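Long-range contacts in possible substrate binding protein of ABC transporter system (PDB 3N0X), which probably binds a branched-chain amino acid or related ligand in the periplasm and delivers it to an ABC-type importer: residues V102-D108 with R121-S127; F328-D332 with I368-N372; Y244-P248 with V344-P348. All blocks are in the same frame, centred on the assembly; numbering follows the deposited sequence. Where two conformers were deposited one is given.

Contact 1 (V102-D108 with R121-S127)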
loop_
_atom_site.group_PDB
_atom_site.type_symbol
_atom_site.label_atom_id
_atom_site.label_comp_id
_atom_site.label_asym_id
_atom_site.label_seq_id
_atom_site.Cartn_x
_atom_site.Cartn_y
_atom_site.Cartn_z
ATOM N N VAL A 102 1.827 -9.042 7.471
ATOM C CA VAL A 102 0.728 -8.746 6.564
ATOM C C VAL A 102 1.259 -7.993 5.351
ATOM O O VAL A 102 1.895 -6.934 5.477
ATOM C CB VAL A 102 -0.418 -7.997 7.262
ATOM C CG1 VAL A 102 -1.525 -7.618 6.207
ATOM C CG2 VAL A 102 -0.979 -8.889 8.414
ATOM N N GLU A 103 0.960 -8.572 4.186
ATOM C CA GLU A 103 1.447 -8.086 2.896
ATOM C C GLU A 103 0.676 -8.829 1.829
ATOM O O GLU A 103 0.752 -10.053 1.784
ATOM C CB GLU A 103 2.953 -8.429 2.754
ATOM C CG GLU A 103 3.532 -8.082 1.404
ATOM C CD GLU A 103 3.496 -6.607 1.093
ATOM O OE1 GLU A 103 3.998 -5.778 1.919
ATOM O OE2 GLU A 103 3.023 -6.296 -0.036
ATOM N N PRO A 104 -0.008 -8.112 0.928
ATOM C CA PRO A 104 -0.163 -6.656 0.762
ATOM C C PRO A 104 -1.333 -5.975 1.452
ATOM O O PRO A 104 -1.420 -4.755 1.364
ATOM C CB PRO A 104 -0.385 -6.510 -0.744
ATOM C CG PRO A 104 -1.125 -7.748 -1.098
ATOM C CD PRO A 104 -0.493 -8.853 -0.245
ATOM N N ALA A 105 -2.190 -6.738 2.120
ATOM C CA ALA A 105 -3.487 -6.208 2.624
ATOM C C ALA A 105 -3.343 -4.876 3.349
ATOM O O ALA A 105 -2.574 -4.778 4.318
ATOM C CB ALA A 105 -4.175 -7.214 3.505
ATOM N N VAL A 106 -4.157 -3.900 2.948
ATOM C CA VAL A 106 -4.060 -2.515 3.412
ATOM C C VAL A 106 -5.013 -2.119 4.554
ATOM O O VAL A 106 -4.859 -1.055 5.115
ATOM C CB VAL A 106 -4.333 -1.506 2.242
ATOM C CG1 VAL A 106 -3.358 -1.731 1.095
ATOM C CG2 VAL A 106 -5.804 -1.604 1.756
ATOM N N ALA A 107 -5.999 -2.936 4.896
ATOM C CA ALA A 107 -7.059 -2.492 5.807
ATOM C C ALA A 107 -6.507 -1.944 7.107
ATOM O O ALA A 107 -5.693 -2.592 7.768
ATOM C CB ALA A 107 -8.036 -3.618 6.090
ATOM N N ASP A 108 -6.950 -0.746 7.483
ATOM C CA ASP A 108 -6.430 -0.106 8.694
ATOM C C ASP A 108 -6.627 -0.939 9.943
ATOM O O ASP A 108 -5.776 -0.948 10.840
ATOM C CB ASP A 108 -7.107 1.268 8.927
ATOM C CG ASP A 108 -6.510 2.397 8.056
ATOM O OD1 ASP A 108 -5.396 2.247 7.498
ATOM O OD2 ASP A 108 -7.169 3.488 7.945
ATOM N N ARG A 121 3.145 -5.660 9.841
ATOM C CA ARG A 121 2.692 -5.331 8.485
ATOM C C ARG A 121 3.747 -4.561 7.732
ATOM O O ARG A 121 4.119 -3.470 8.144
ATOM C CB ARG A 121 1.391 -4.526 8.495
ATOM C CG ARG A 121 1.011 -4.095 7.064
ATOM C CD ARG A 121 -0.420 -3.906 6.809
ATOM N NE ARG A 121 -1.081 -2.992 7.739
ATOM C CZ ARG A 121 -2.410 -2.817 7.734
ATOM N NH1 ARG A 121 -3.134 -3.440 6.856
ATOM N NH2 ARG A 121 -3.007 -2.038 8.635
ATOM N N THR A 122 4.162 -5.107 6.578
ATOM C CA THR A 122 5.019 -4.388 5.638
ATOM C C THR A 122 4.214 -3.560 4.604
ATOM O O THR A 122 4.705 -2.518 4.168
ATOM C CB THR A 122 5.980 -5.330 4.918
ATOM O OG1 THR A 122 5.243 -6.393 4.293
ATOM C CG2 THR A 122 6.989 -5.902 5.868
ATOM N N GLY A 123 3.042 -4.048 4.216
ATOM C CA GLY A 123 2.191 -3.317 3.289
ATOM C C GLY A 123 1.849 -1.963 3.875
ATOM O O GLY A 123 1.825 -1.784 5.100
ATOM N N ARG A 124 1.648 -0.962 3.030
ATOM C CA ARG A 124 1.125 0.295 3.569
ATOM C C ARG A 124 -0.338 0.084 3.936
ATOM O O ARG A 124 -1.027 -0.750 3.376
ATOM C CB ARG A 124 1.329 1.494 2.636
ATOM C CG ARG A 124 0.226 1.800 1.646
ATOM C CD ARG A 124 0.027 0.698 0.617
ATOM N NE ARG A 124 -0.977 1.053 -0.372
ATOM C CZ ARG A 124 -1.511 0.246 -1.284
ATOM N NH1 ARG A 124 -1.089 -1.016 -1.459
ATOM N NH2 ARG A 124 -2.492 0.713 -2.062
ATOM N N ASN A 125 -0.811 0.860 4.889
ATOM C CA ASN A 125 -2.225 0.845 5.227
ATOM C C ASN A 125 -2.973 1.985 4.544
ATOM O O ASN A 125 -2.369 2.900 3.978
ATOM C CB ASN A 125 -2.481 0.777 6.755
ATOM C CG ASN A 125 -2.025 1.987 7.516
ATOM O OD1 ASN A 125 -2.168 3.123 7.066
ATOM N ND2 ASN A 125 -1.469 1.762 8.712
ATOM N N SER A 126 -4.313 1.891 4.535
ATOM C CA SER A 126 -5.132 2.877 3.824
ATOM C C SER A 126 -4.973 4.288 4.411
ATOM O O SER A 126 -5.045 5.275 3.686
ATOM C CB SER A 126 -6.587 2.432 3.815
ATOM O OG SER A 126 -6.737 1.308 2.971
ATOM N N SER A 127 -4.725 4.385 5.709
ATOM C CA SER A 127 -4.381 5.692 6.302
ATOM C C SER A 127 -3.097 6.287 5.722
ATOM O O SER A 127 -3.056 7.501 5.448
ATOM C CB SER A 127 -4.330 5.659 7.831
ATOM O OG SER A 127 -5.654 5.597 8.347
HETATM O O HOH W 1 5.159 -3.295 1.402
HETATM O O HOH W 2 0.468 -2.640 0.523
#

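Contact 2 (F328-D332 with I368-N372)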
loop_
_atom_site.group_PDB
_atom_site.type_symbol
_atom_site.label_atom_id
_atom_site.label_comp_id
_atom_site.label_asym_id
_atom_site.label_seq_id
_atom_site.Cartn_x
_atom_site.Cartn_y
_atom_site.Cartn_z
ATOM N N PHE A 328 9.465 -1.034 11.545
ATOM C CA PHE A 328 8.268 -1.536 12.240
ATOM C C PHE A 328 8.086 -0.731 13.515
ATOM O O PHE A 328 8.880 -0.809 14.440
ATOM C CB PHE A 328 8.364 -2.992 12.635
ATOM C CG PHE A 328 8.265 -3.972 11.492
ATOM C CD1 PHE A 328 7.181 -3.995 10.606
ATOM C CD2 PHE A 328 9.245 -4.935 11.336
ATOM C CE1 PHE A 328 7.099 -4.914 9.617
ATOM C CE2 PHE A 328 9.147 -5.902 10.330
ATOM C CZ PHE A 328 8.090 -5.900 9.467
ATOM N N ARG A 329 7.014 0.031 13.580
ATOM C CA ARG A 329 6.744 0.838 14.762
ATOM C C ARG A 329 6.478 -0.089 15.926
ATOM O O ARG A 329 5.732 -1.048 15.780
ATOM C CB ARG A 329 5.543 1.732 14.467
ATOM C CG ARG A 329 5.134 2.633 15.639
ATOM C CD ARG A 329 4.406 3.829 15.134
ATOM N NE ARG A 329 3.134 3.508 14.469
ATOM C CZ ARG A 329 2.346 4.436 13.962
ATOM N NH1 ARG A 329 2.730 5.716 14.005
ATOM N NH2 ARG A 329 1.189 4.103 13.446
ATOM N N LYS A 330 7.088 0.175 17.086
ATOM C CA LYS A 330 6.906 -0.673 18.262
ATOM C C LYS A 330 5.434 -0.821 18.696
ATOM O O LYS A 330 4.985 -1.932 19.062
ATOM C CB LYS A 330 7.753 -0.118 19.418
ATOM C CG LYS A 330 7.572 -0.815 20.778
ATOM N N GLU A 331 4.677 0.254 18.670
ATOM C CA GLU A 331 3.344 0.261 19.281
ATOM C C GLU A 331 2.356 -0.631 18.554
ATOM O O GLU A 331 1.637 -1.403 19.179
ATOM C CB GLU A 331 2.751 1.674 19.316
ATOM C CG GLU A 331 3.523 2.669 20.173
ATOM C CD GLU A 331 4.556 3.496 19.405
ATOM O OE1 GLU A 331 5.424 2.943 18.686
ATOM O OE2 GLU A 331 4.521 4.737 19.562
ATOM N N ASP A 332 2.327 -0.511 17.230
ATOM C CA ASP A 332 1.306 -1.197 16.392
ATOM C C ASP A 332 1.858 -2.091 15.294
ATOM O O ASP A 332 1.090 -2.683 14.514
ATOM C CB ASP A 332 0.296 -0.185 15.790
ATOM C CG ASP A 332 0.919 0.792 14.823
ATOM O OD1 ASP A 332 2.162 0.783 14.679
ATOM O OD2 ASP A 332 0.135 1.576 14.202
ATOM N N ILE A 368 1.319 9.025 11.227
ATOM C CA ILE A 368 0.365 7.922 10.992
ATOM C C ILE A 368 -0.245 7.590 12.374
ATOM O O ILE A 368 0.483 7.209 13.320
ATOM C CB ILE A 368 1.042 6.680 10.387
ATOM C CG1 ILE A 368 1.884 7.078 9.172
ATOM C CG2 ILE A 368 0.007 5.611 10.080
ATOM C CD1 ILE A 368 1.152 7.785 8.069
ATOM N N PRO A 369 -1.580 7.737 12.508
ATOM C CA PRO A 369 -2.199 7.498 13.822
ATOM C C PRO A 369 -1.972 6.076 14.356
ATOM O O PRO A 369 -1.848 5.121 13.571
ATOM C CB PRO A 369 -3.701 7.722 13.557
ATOM C CG PRO A 369 -3.893 7.449 12.114
ATOM C CD PRO A 369 -2.573 7.753 11.416
ATOM N N ILE A 370 -1.917 5.957 15.684
ATOM C CA ILE A 370 -1.815 4.680 16.394
ATOM C C ILE A 370 -3.238 4.382 16.891
ATOM O O ILE A 370 -3.830 5.171 17.638
ATOM C CB ILE A 370 -0.792 4.783 17.528
ATOM C CG1 ILE A 370 0.613 5.002 16.927
ATOM C CG2 ILE A 370 -0.816 3.500 18.430
ATOM C CD1 ILE A 370 1.709 5.455 17.884
ATOM N N LYS A 371 -3.804 3.274 16.445
ATOM C CA LYS A 371 -5.217 2.953 16.659
ATOM C C LYS A 371 -5.437 1.590 17.286
ATOM O O LYS A 371 -6.570 1.104 17.297
ATOM C CB LYS A 371 -5.933 2.964 15.307
ATOM C CG LYS A 371 -5.810 4.296 14.548
ATOM N N ASN A 372 -4.382 0.970 17.821
ATOM C CA ASN A 372 -4.536 -0.353 18.419
ATOM C C ASN A 372 -4.738 -0.372 19.934
ATOM O O ASN A 372 -4.822 -1.450 20.503
ATOM C CB ASN A 372 -3.372 -1.258 18.019
ATOM C CG ASN A 372 -2.056 -0.830 18.624
ATOM O OD1 ASN A 372 -1.774 0.354 18.801
ATOM N ND2 ASN A 372 -1.204 -1.793 18.866
HETATM O O HOH W 3 -2.524 1.540 14.593
#

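Contact 3 (Y244-P248 with V344-P348)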
loop_
_atom_site.group_PDB
_atom_site.type_symbol
_atom_site.label_atom_id
_atom_site.label_comp_id
_atom_site.label_asym_id
_atom_site.label_seq_id
_atom_site.Cartn_x
_atom_site.Cartn_y
_atom_site.Cartn_z
ATOM N N TYR A 244 -5.088 7.191 -16.245
ATOM C CA TYR A 244 -4.535 8.469 -15.852
ATOM C C TYR A 244 -3.864 9.239 -17.009
ATOM O O TYR A 244 -3.537 10.407 -16.854
ATOM C CB TYR A 244 -3.497 8.311 -14.720
ATOM C CG TYR A 244 -3.959 7.841 -13.324
ATOM C CD1 TYR A 244 -4.913 6.827 -13.147
ATOM C CD2 TYR A 244 -3.336 8.321 -12.201
ATOM C CE1 TYR A 244 -5.275 6.399 -11.875
ATOM C CE2 TYR A 244 -3.697 7.891 -10.938
ATOM C CZ TYR A 244 -4.670 6.952 -10.772
ATOM O OH TYR A 244 -5.033 6.466 -9.514
ATOM N N LYS A 245 -3.680 8.598 -18.166
ATOM C CA LYS A 245 -3.184 9.283 -19.354
ATOM C C LYS A 245 -4.135 10.389 -19.837
ATOM O O LYS A 245 -3.731 11.258 -20.602
ATOM C CB LYS A 245 -2.858 8.272 -20.481
ATOM C CG LYS A 245 -1.682 7.375 -20.097
ATOM C CD LYS A 245 -1.447 6.212 -21.087
ATOM C CE LYS A 245 -0.997 6.669 -22.432
ATOM N NZ LYS A 245 -0.746 5.518 -23.346
ATOM N N ARG A 246 -5.381 10.365 -19.368
ATOM C CA ARG A 246 -6.350 11.437 -19.617
ATOM C C ARG A 246 -6.221 12.630 -18.650
ATOM O O ARG A 246 -6.946 13.620 -18.821
ATOM C CB ARG A 246 -7.774 10.867 -19.517
ATOM C CG ARG A 246 -8.217 10.025 -20.751
ATOM C CD ARG A 246 -9.109 10.822 -21.724
ATOM N NE ARG A 246 -10.448 11.087 -21.162
ATOM C CZ ARG A 246 -10.852 12.240 -20.610
ATOM N NH1 ARG A 246 -10.047 13.304 -20.535
ATOM N NH2 ARG A 246 -12.083 12.331 -20.127
ATOM N N LEU A 247 -5.264 12.566 -17.705
ATOM C CA LEU A 247 -5.106 13.561 -16.628
ATOM C C LEU A 247 -3.677 14.143 -16.565
ATOM O O LEU A 247 -3.017 14.081 -15.513
ATOM C CB LEU A 247 -5.472 12.897 -15.290
ATOM C CG LEU A 247 -6.870 12.262 -15.175
ATOM C CD1 LEU A 247 -6.981 11.259 -14.014
ATOM C CD2 LEU A 247 -7.856 13.405 -15.050
ATOM N N PRO A 248 -3.161 14.663 -17.681
ATOM C CA PRO A 248 -1.811 15.183 -17.661
ATOM C C PRO A 248 -1.607 16.229 -16.561
ATOM O O PRO A 248 -2.448 17.106 -16.379
ATOM C CB PRO A 248 -1.651 15.801 -19.058
ATOM C CG PRO A 248 -3.029 16.035 -19.513
ATOM C CD PRO A 248 -3.809 14.909 -18.983
ATOM N N VAL A 344 1.644 13.423 -13.025
ATOM C CA VAL A 344 1.446 12.615 -14.206
ATOM C C VAL A 344 2.092 13.258 -15.445
ATOM O O VAL A 344 1.845 14.448 -15.749
ATOM C CB VAL A 344 -0.068 12.375 -14.476
ATOM C CG1 VAL A 344 -0.312 11.764 -15.888
ATOM C CG2 VAL A 344 -0.687 11.474 -13.387
ATOM N N LYS A 345 2.865 12.441 -16.179
ATOM C CA LYS A 345 3.366 12.766 -17.515
ATOM C C LYS A 345 2.744 11.770 -18.490
ATOM O O LYS A 345 2.704 10.575 -18.221
ATOM C CB LYS A 345 4.892 12.708 -17.591
ATOM C CG LYS A 345 5.463 12.876 -19.046
ATOM N N VAL A 346 2.237 12.239 -19.619
ATOM C CA VAL A 346 1.629 11.327 -20.587
ATOM C C VAL A 346 2.616 11.076 -21.736
ATOM O O VAL A 346 2.997 12.011 -22.445
ATOM C CB VAL A 346 0.342 11.942 -21.156
ATOM C CG1 VAL A 346 -0.250 11.029 -22.224
ATOM C CG2 VAL A 346 -0.701 12.204 -20.045
ATOM N N ASP A 347 3.104 9.838 -21.840
ATOM C CA ASP A 347 3.980 9.431 -22.935
ATOM C C ASP A 347 3.148 8.462 -23.768
ATOM O O ASP A 347 2.794 7.375 -23.283
ATOM C CB ASP A 347 5.208 8.756 -22.360
ATOM C CG ASP A 347 6.179 8.294 -23.423
ATOM O OD1 ASP A 347 5.758 8.132 -24.599
ATOM O OD2 ASP A 347 7.374 8.092 -23.068
ATOM N N PRO A 348 2.775 8.860 -24.987
ATOM C CA PRO A 348 1.817 8.007 -25.720
ATOM C C PRO A 348 2.291 6.588 -26.021
ATOM O O PRO A 348 1.451 5.704 -26.250
ATOM C CB PRO A 348 1.598 8.755 -27.028
ATOM C CG PRO A 348 2.771 9.662 -27.158
ATOM C CD PRO A 348 3.200 10.027 -25.771
HETATM O O HOH W 4 -1.449 6.770 -25.916
#

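Contact 1 (V102-D108 with R121-S127)
Arg121 reaches across to the loop 102-108 and ties down two of its carbonyls. NH1 donates to Ala105 O at 2.9 Å. NH1 and NH2 also both grip Ala107 O, end-on, with NH1 at 2.8 Å. That oxygen lies in the guanidinium plane, yet both nitrogens sit on the same face of its own carbonyl plane and not on a lone pair. The bend at chi3 (54°) points the NH1/NH2 edge at these carbonyls, with Asn125 CB over one face. Gln334 accepts a bond from NE and Thr111 a further one from NH2, so all three nitrogens have partners.

Val102 pairs with Arg121 as a parallel bridge, and Val102 O receives weak bonds from the Thr122 and Gly123 amides. Glu103 OE1 accepts from Thr122 OG1 at 2.8 Å, on its anti lone pair, and from a water that also donates weakly to Thr122 O. A second water joins Pro104 O to Arg124 NH1. Val106 CG1 lies over one face of the Arg124 guanidinium, whose NE forms a salt bridge with Asp129. Arg124 O is the exception: it is buried with no polar partner.

The start of helix 126-137 is well supplied. Val106 O accepts from Ser126 N at 3.1 Å. Asp108 OD1 takes Ser127 N on its syn lone pair at 2.9 Å, while OD2 receives the Ser127 hydroxyl at 2.6 Å from above the carboxylate plane. Asn125 is the N-cap, its OD1 accepting from Gln128 N. The contact joins the neighbouring parallel strands 100-102 and 119-121, at one edge of the mixed sheet, to a capped helix start, in a fold of the periplasmic binding protein type.

Contact 2 (F328-D332 with I368-N372)
Two irregular loops pass without strand pairing where Arg329 meets Ile370; the closest CA atoms across the loops, those of Asp332 and Asn372, are 6.2 Å apart. Arg329 makes three of the four hydrogen bonds across the contact. Its NH1 donates to Ile368 O at 2.8 Å, near the guanidinium plane. NH2 adds weak bonds to Ile368 O and Pro369 O. Along its NE/NH2 edge the group also holds Asp332 of the same loop side-on in a salt bridge: NE goes to OD1 and NH2 to OD2, the latter at 2.8 Å. These bonds fix the rotation of the guanidinium. Ile370 CG1 sits over the centre of one face, 3.5 Å above the plane.

The CD1 end of Ile370 goes on to the Glu331 side chain, a doubtful contact because Glu331 has two conformers. Asn372 has its CG placed between the backbone N and the carbonyl carbon (chi1 68°). This brings ND2 to Glu331 O at 2.9 Å, above the carbonyl plane. A water bridges Asp332 OD2 and Lys371 N.

The loop 328-332 connects strands 324-328 and 335-345, and the loop 368-372 belongs to the C-terminal tail. Ile368 packs on Gln128 and Ile131 of helix 126-137, and Arg329 and Ile368 both touch Leu336 of strand 335-345. The tail is thus laid between that helix and the hairpin.

Contact 3 (Y244-P248 with V344-P348)
Val346 presses both methyl groups on the Lys245 backbone. Its CG2 comes to 3.2 Å from Lys245 O and also touches Pro248 CB at 3.8 Å. CG1 stands anti to the backbone N (chi1 177°) and meets the same carbonyl oxygen and Lys245 CB. Val344 has a similar rotamer. Its CG1 sits at 3.6 Å from both Tyr244 O and Leu247 O, beside the turn closed by the bond from Leu247 N to Tyr244 O. Its CG2 approaches the edge of the Tyr244 ring, 4.3 Å from CD2.

Lys245 runs out alongside residues 346-348 with a bend at chi3 (67°). That carries CE to 3.9 Å from Asp347 O and lets NZ reach a water, which also binds Pro348 O. NZ has a direct partner in Val350 O as well.

An alanine in place of Val346 removes both methyls and would probably open a gap beside Lys245 O and Pro248 CB, leaving the turn less firmly seated on residues 344-348.

No direct hydrogen bond links the two segments. Methyl groups laid on carbonyls, with one water between polar ends, imply a join resting on shape here, while directed backbone bonds follow directly after, between Val344 and Gly249 and Met250.

Overall arrangement
Contacts 1 and 2 adjoin, their centres about 12 Å apart. Phe328 makes the link: its CE1 lies 3.6 Å from Arg121 O, and its CZ lies 3.8 Å from Thr122 CG2. Gln334, just past the loop 328-332, also bonds to Arg121 and Gly123. Contact 3 stands apart, its centre about 28 Å from that of contact 1 and about 36 Å from that of contact 2. Strand 335-345 runs from just beyond contact 2 to the region of contact 3. A glycerol, probably from the crystallisation liquor, bonds to Arg124 in contact 1, and glycerol also meets Asp347 in contact 3. Neither establishes a substrate site.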